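Local coordinates for putative 3-hydroxybutyryl-CoA dehydratase (PDB 3HIN), which probably acts as a lyase of the enoyl-CoA hydratase/isomerase family, of the kind that adds or removes water at the acyl chain of a CoA thioester, at residues Pro108-Leu113 with Leu202-Arg207; Ser188-Glu193 with Tyr198-Glu203. All blocks are in the same frame, centred on the assembly; numbering follows the deposited sequence.

Interaction 1 of 2, residues Pro108-Leu113 with Leu202-Arg207; sequences PVIAAL and LELGNR
Ile110 points its side chain at the backbone of the helix turn that holds Gly205. The interface joining the two segments is small, 118 Å², and wholly apolar in its side chains. Ile110 and Gly205 are both buried. The contact is made by the end of the longer branch. Its CD1 lies 3.6 Å from Gly205 CA and 3.8 Å from Gly205 N. The same methyl is 4.2 Å from the carbonyl carbon C of Leu204. The methyl thus rests on the main chain at Gly205, which has no side chain. CG1 stands anti to the carbonyl carbon of Ile110, beside the backbone N (chi1 -56°). The second torsion, 119°, lies away from the usual staggered values. Together they carry CD1 out toward the helix. CG2 takes the other side of the branch and faces Leu204. It reaches Leu204 CD1 at 4.5 Å, a loose apolar touch. Leu204 also points toward the strand, and its CD1 methyl is the one that approaches CG2.

The strand 109-113 lies inside the six-stranded sheet of the crotonase fold, between strands 61-66 and 130-134. Helix 197-208 covers one face of that sheet. Ile110 is a contact point between the two layers, and its CA comes within 7.1 Å of Gly205 CA. Around it the layer continues with Ala201 of the same helix and Val132 of the next strand. Leu204 packs on Ile130 and Val132 too, so it spans from strand 109-113 to strand 130-134.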
# COMPACT_ATOMS: atom_id res chain seq x y z
N PRO A 108 6.92 21.51 16.27
CA PRO A 108 6.17 21.74 15.01
C PRO A 108 6.97 22.53 13.98
O PRO A 108 7.72 23.44 14.32
CB PRO A 108 4.98 22.57 15.43
CG PRO A 108 5.05 22.74 16.94
CD PRO A 108 6.22 22.01 17.48
N VAL A 109 6.72 22.19 12.72
CA VAL A 109 7.34 22.86 11.58
C VAL A 109 6.30 23.68 10.82
O VAL A 109 5.22 23.16 10.45
CB VAL A 109 7.95 21.85 10.65
CG1 VAL A 109 8.63 22.55 9.46
CG2 VAL A 109 8.94 20.98 11.41
N ILE A 110 6.63 24.96 10.60
CA ILE A 110 5.75 25.86 9.91
C ILE A 110 6.44 26.25 8.61
O ILE A 110 7.58 26.68 8.64
CB ILE A 110 5.43 27.14 10.80
CG1 ILE A 110 4.83 26.71 12.16
CG2 ILE A 110 4.46 28.13 10.09
CD1 ILE A 110 5.65 27.13 13.32
N ALA A 111 5.74 26.17 7.49
CA ALA A 111 6.31 26.61 6.20
C ALA A 111 5.68 27.95 5.78
O ALA A 111 4.45 28.08 5.76
CB ALA A 111 6.05 25.53 5.13
N ALA A 112 6.51 28.94 5.49
CA ALA A 112 6.06 30.23 5.06
C ALA A 112 6.07 30.19 3.55
O ALA A 112 7.15 30.03 2.96
CB ALA A 112 7.01 31.35 5.64
N LEU A 113 4.90 30.25 2.91
CA LEU A 113 4.82 30.07 1.45
C LEU A 113 4.64 31.40 0.68
O LEU A 113 3.88 32.26 1.06
CB LEU A 113 3.72 29.07 1.10
CG LEU A 113 3.74 27.78 1.92
CD1 LEU A 113 2.56 26.93 1.45
CD2 LEU A 113 5.03 27.01 1.75
N LEU A 202 6.55 33.20 11.86
CA LEU A 202 7.34 33.38 13.05
C LEU A 202 6.47 33.70 14.27
O LEU A 202 6.75 33.23 15.37
CB LEU A 202 8.41 34.43 12.83
CG LEU A 202 9.51 34.52 13.91
CD1 LEU A 202 10.35 33.26 14.07
CD2 LEU A 202 10.48 35.75 13.73
N GLU A 203 5.40 34.45 14.13
CA GLU A 203 4.54 34.55 15.30
C GLU A 203 3.86 33.21 15.68
O GLU A 203 3.68 32.93 16.85
CB GLU A 203 3.55 35.71 15.20
CG GLU A 203 2.42 35.38 14.28
CD GLU A 203 1.06 35.93 14.76
OE1 GLU A 203 0.97 37.18 14.88
OE2 GLU A 203 0.12 35.09 14.92
N LEU A 204 3.49 32.40 14.69
CA LEU A 204 3.02 31.05 14.99
C LEU A 204 4.07 30.23 15.68
O LEU A 204 3.76 29.51 16.61
CB LEU A 204 2.53 30.31 13.75
CG LEU A 204 1.30 30.97 13.10
CD1 LEU A 204 0.94 30.22 11.85
CD2 LEU A 204 0.12 30.92 13.99
N GLY A 205 5.33 30.34 15.26
CA GLY A 205 6.40 29.52 15.93
C GLY A 205 6.56 29.96 17.39
O GLY A 205 6.67 29.13 18.30
N ASN A 206 6.54 31.27 17.65
CA ASN A 206 6.56 31.74 19.05
C ASN A 206 5.38 31.22 19.89
O ASN A 206 5.55 30.95 21.11
CB ASN A 206 6.65 33.30 19.18
CG ASN A 206 7.97 33.84 18.68
OD1 ASN A 206 8.01 34.77 17.86
ND2 ASN A 206 9.08 33.22 19.16
N ARG A 207 4.22 31.07 19.24
CA ARG A 207 3.01 30.57 19.94
C ARG A 207 3.09 29.07 20.29
O ARG A 207 2.93 28.71 21.45
CB ARG A 207 1.70 30.99 19.21
CG ARG A 207 0.43 30.25 19.67
CD ARG A 207 0.05 30.72 21.12
NE ARG A 207 -1.09 29.96 21.60
CZ ARG A 207 -1.06 28.69 22.02
NH1 ARG A 207 0.07 28.03 22.04
NH2 ARG A 207 -2.17 28.08 22.46

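Interaction 2 of 2, residues Ser188-Glu193 with Tyr198-Glu203; sequences SQYLIE and YDKALE
Lys200 runs its aliphatic chain past Ile192 to Tyr190, two residues of the edge strand 190-192 that point toward the helix. Its CB meets Ile192 CG1 at 3.7 Å, and the Ile192 CD1 methyl lies 4.0 Å from the same CB. Lys200 CG also touches Ile192 CG1. Further out, Lys200 CE comes within 4.0 Å of Tyr190 CD1, with the approach to the ring oblique. The tyrosine and lysine side chains cross at about a right angle. The lysine starts with CG anti to its own backbone N (chi1 179°) and then bends at chi2 (68°). Beyond the bend the chain is extended. This bend turns it past the isoleucine and brings CE to the tyrosine.

The ammonium end goes on to Glu203, one helix turn further along. Lys200 NZ and Glu203 OE2 form a salt bridge of 3.0 Å, with NZ above the carboxylate plane. On the strand side, Ser188 OG donates to Tyr190 O at 2.9 Å, also from above the carbonyl plane. This bond ties the loop before the strand to its first residue.

Strand 190-192 is the last of the six in the sheet, and a short connection leads from it into helix 197-208. The helix folds back over the sheet, and Lys200 also packs on Val132 of the neighbouring strand. Replacing Lys200 by an alanine would probably leave Glu203 without its salt-bridge partner and lose the CG contact with Ile192 and the CE contact at Tyr190 CD1. The carbon chain of the lysine can lie on apolar groups while its charge is probably offset by Glu203, so the contact between helix and strand rests on van der Waals packing rather than on the charge.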
# COMPACT_ATOMS: atom_id res chain seq x y z
N SER A 188 -3.18 25.42 2.63
CA SER A 188 -2.61 26.08 3.78
C SER A 188 -3.66 26.32 4.83
O SER A 188 -4.85 26.55 4.53
CB SER A 188 -1.96 27.42 3.40
OG SER A 188 -2.93 28.44 3.01
N GLN A 189 -3.27 26.35 6.08
CA GLN A 189 -4.23 26.68 7.09
C GLN A 189 -4.35 28.16 7.22
O GLN A 189 -5.31 28.65 7.72
CB GLN A 189 -3.83 26.10 8.42
CG GLN A 189 -3.76 24.65 8.41
CD GLN A 189 -2.38 24.19 8.37
OE1 GLN A 189 -1.56 24.73 7.69
NE2 GLN A 189 -2.10 23.16 9.11
N TYR A 190 -3.36 28.89 6.76
CA TYR A 190 -3.46 30.34 6.85
C TYR A 190 -3.25 31.05 5.50
O TYR A 190 -2.41 30.65 4.74
CB TYR A 190 -2.41 30.90 7.82
CG TYR A 190 -2.59 30.46 9.26
CD1 TYR A 190 -3.32 31.25 10.17
CD2 TYR A 190 -2.02 29.26 9.73
CE1 TYR A 190 -3.50 30.85 11.50
CE2 TYR A 190 -2.20 28.86 11.09
CZ TYR A 190 -2.94 29.64 11.93
OH TYR A 190 -3.16 29.24 13.23
N LEU A 191 -3.93 32.17 5.28
CA LEU A 191 -3.55 33.06 4.22
C LEU A 191 -3.22 34.43 4.82
O LEU A 191 -4.00 34.97 5.60
CB LEU A 191 -4.68 33.18 3.20
CG LEU A 191 -4.60 34.23 2.07
CD1 LEU A 191 -3.57 33.85 0.98
CD2 LEU A 191 -5.99 34.25 1.47
N ILE A 192 -2.08 34.97 4.44
CA ILE A 192 -1.76 36.36 4.75
C ILE A 192 -1.89 37.16 3.46
O ILE A 192 -1.09 37.04 2.55
CB ILE A 192 -0.36 36.47 5.35
CG1 ILE A 192 -0.44 36.27 6.86
CG2 ILE A 192 0.28 37.87 5.06
CD1 ILE A 192 -0.68 37.53 7.67
N GLU A 193 -2.94 37.98 3.40
CA GLU A 193 -3.22 38.77 2.17
C GLU A 193 -2.27 39.97 2.03
O GLU A 193 -1.88 40.35 0.91
CB GLU A 193 -4.70 39.24 2.11
CG GLU A 193 -5.68 38.11 1.74
CD GLU A 193 -6.88 38.07 2.70
OE1 GLU A 193 -7.71 39.00 2.65
OE2 GLU A 193 -6.97 37.11 3.52
N TYR A 198 6.48 34.99 6.29
CA TYR A 198 7.57 34.79 7.25
C TYR A 198 7.21 35.34 8.62
O TYR A 198 7.35 34.67 9.66
CB TYR A 198 8.88 35.46 6.77
CG TYR A 198 9.97 35.40 7.80
CD1 TYR A 198 10.79 34.25 7.95
CD2 TYR A 198 10.18 36.49 8.65
CE1 TYR A 198 11.79 34.20 8.95
CE2 TYR A 198 11.17 36.48 9.61
CZ TYR A 198 11.97 35.34 9.77
OH TYR A 198 12.94 35.37 10.77
N ASP A 199 6.75 36.58 8.61
CA ASP A 199 6.36 37.29 9.83
C ASP A 199 5.27 36.47 10.52
O ASP A 199 5.38 36.16 11.69
CB ASP A 199 5.88 38.69 9.46
CG ASP A 199 7.06 39.68 9.26
OD1 ASP A 199 8.22 39.39 9.66
OD2 ASP A 199 6.81 40.80 8.74
N LYS A 200 4.23 36.09 9.77
CA LYS A 200 3.16 35.29 10.37
C LYS A 200 3.72 33.95 10.92
O LYS A 200 3.44 33.54 12.06
CB LYS A 200 2.00 35.04 9.39
CG LYS A 200 0.89 34.17 10.02
CD LYS A 200 0.17 34.97 11.17
CE LYS A 200 -1.18 34.36 11.55
NZ LYS A 200 -1.83 35.08 12.68
N ALA A 201 4.56 33.30 10.12
CA ALA A 201 5.03 31.97 10.47
C ALA A 201 5.82 32.10 11.73
O ALA A 201 5.76 31.19 12.58
CB ALA A 201 5.90 31.37 9.35
N LEU A 202 6.55 33.20 11.86
CA LEU A 202 7.34 33.38 13.05
C LEU A 202 6.47 33.70 14.27
O LEU A 202 6.75 33.23 15.37
CB LEU A 202 8.41 34.43 12.83
CG LEU A 202 9.51 34.52 13.91
CD1 LEU A 202 10.35 33.26 14.07
CD2 LEU A 202 10.48 35.75 13.73
N GLU A 203 5.40 34.45 14.13
CA GLU A 203 4.54 34.55 15.30
C GLU A 203 3.86 33.21 15.68
O GLU A 203 3.68 32.93 16.85
CB GLU A 203 3.55 35.71 15.20
CG GLU A 203 2.42 35.38 14.28
CD GLU A 203 1.06 35.93 14.76
OE1 GLU A 203 0.97 37.18 14.88
OE2 GLU A 203 0.12 35.09 14.92

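Interactions 1 and 2 both pack helix 197-208 on the same sheet. Their centres are 7 Å apart, and Leu202 and Glu203 belong to both. Interaction 1 is the buried one and reaches an inner strand; interaction 2 lies at the surface and reaches the edge strand. The two also touch directly. Leu204 CD1 packs on Tyr190 CE2 at 3.5 Å. Ile110 CG2 meets Ala201 CB at 3.6 Å, and Ala112 CB lies 3.9 Å from Ala201 CB. These touches join the two contacts through apolar groups beneath the helix. The second subunit of the assembly touches neither contact.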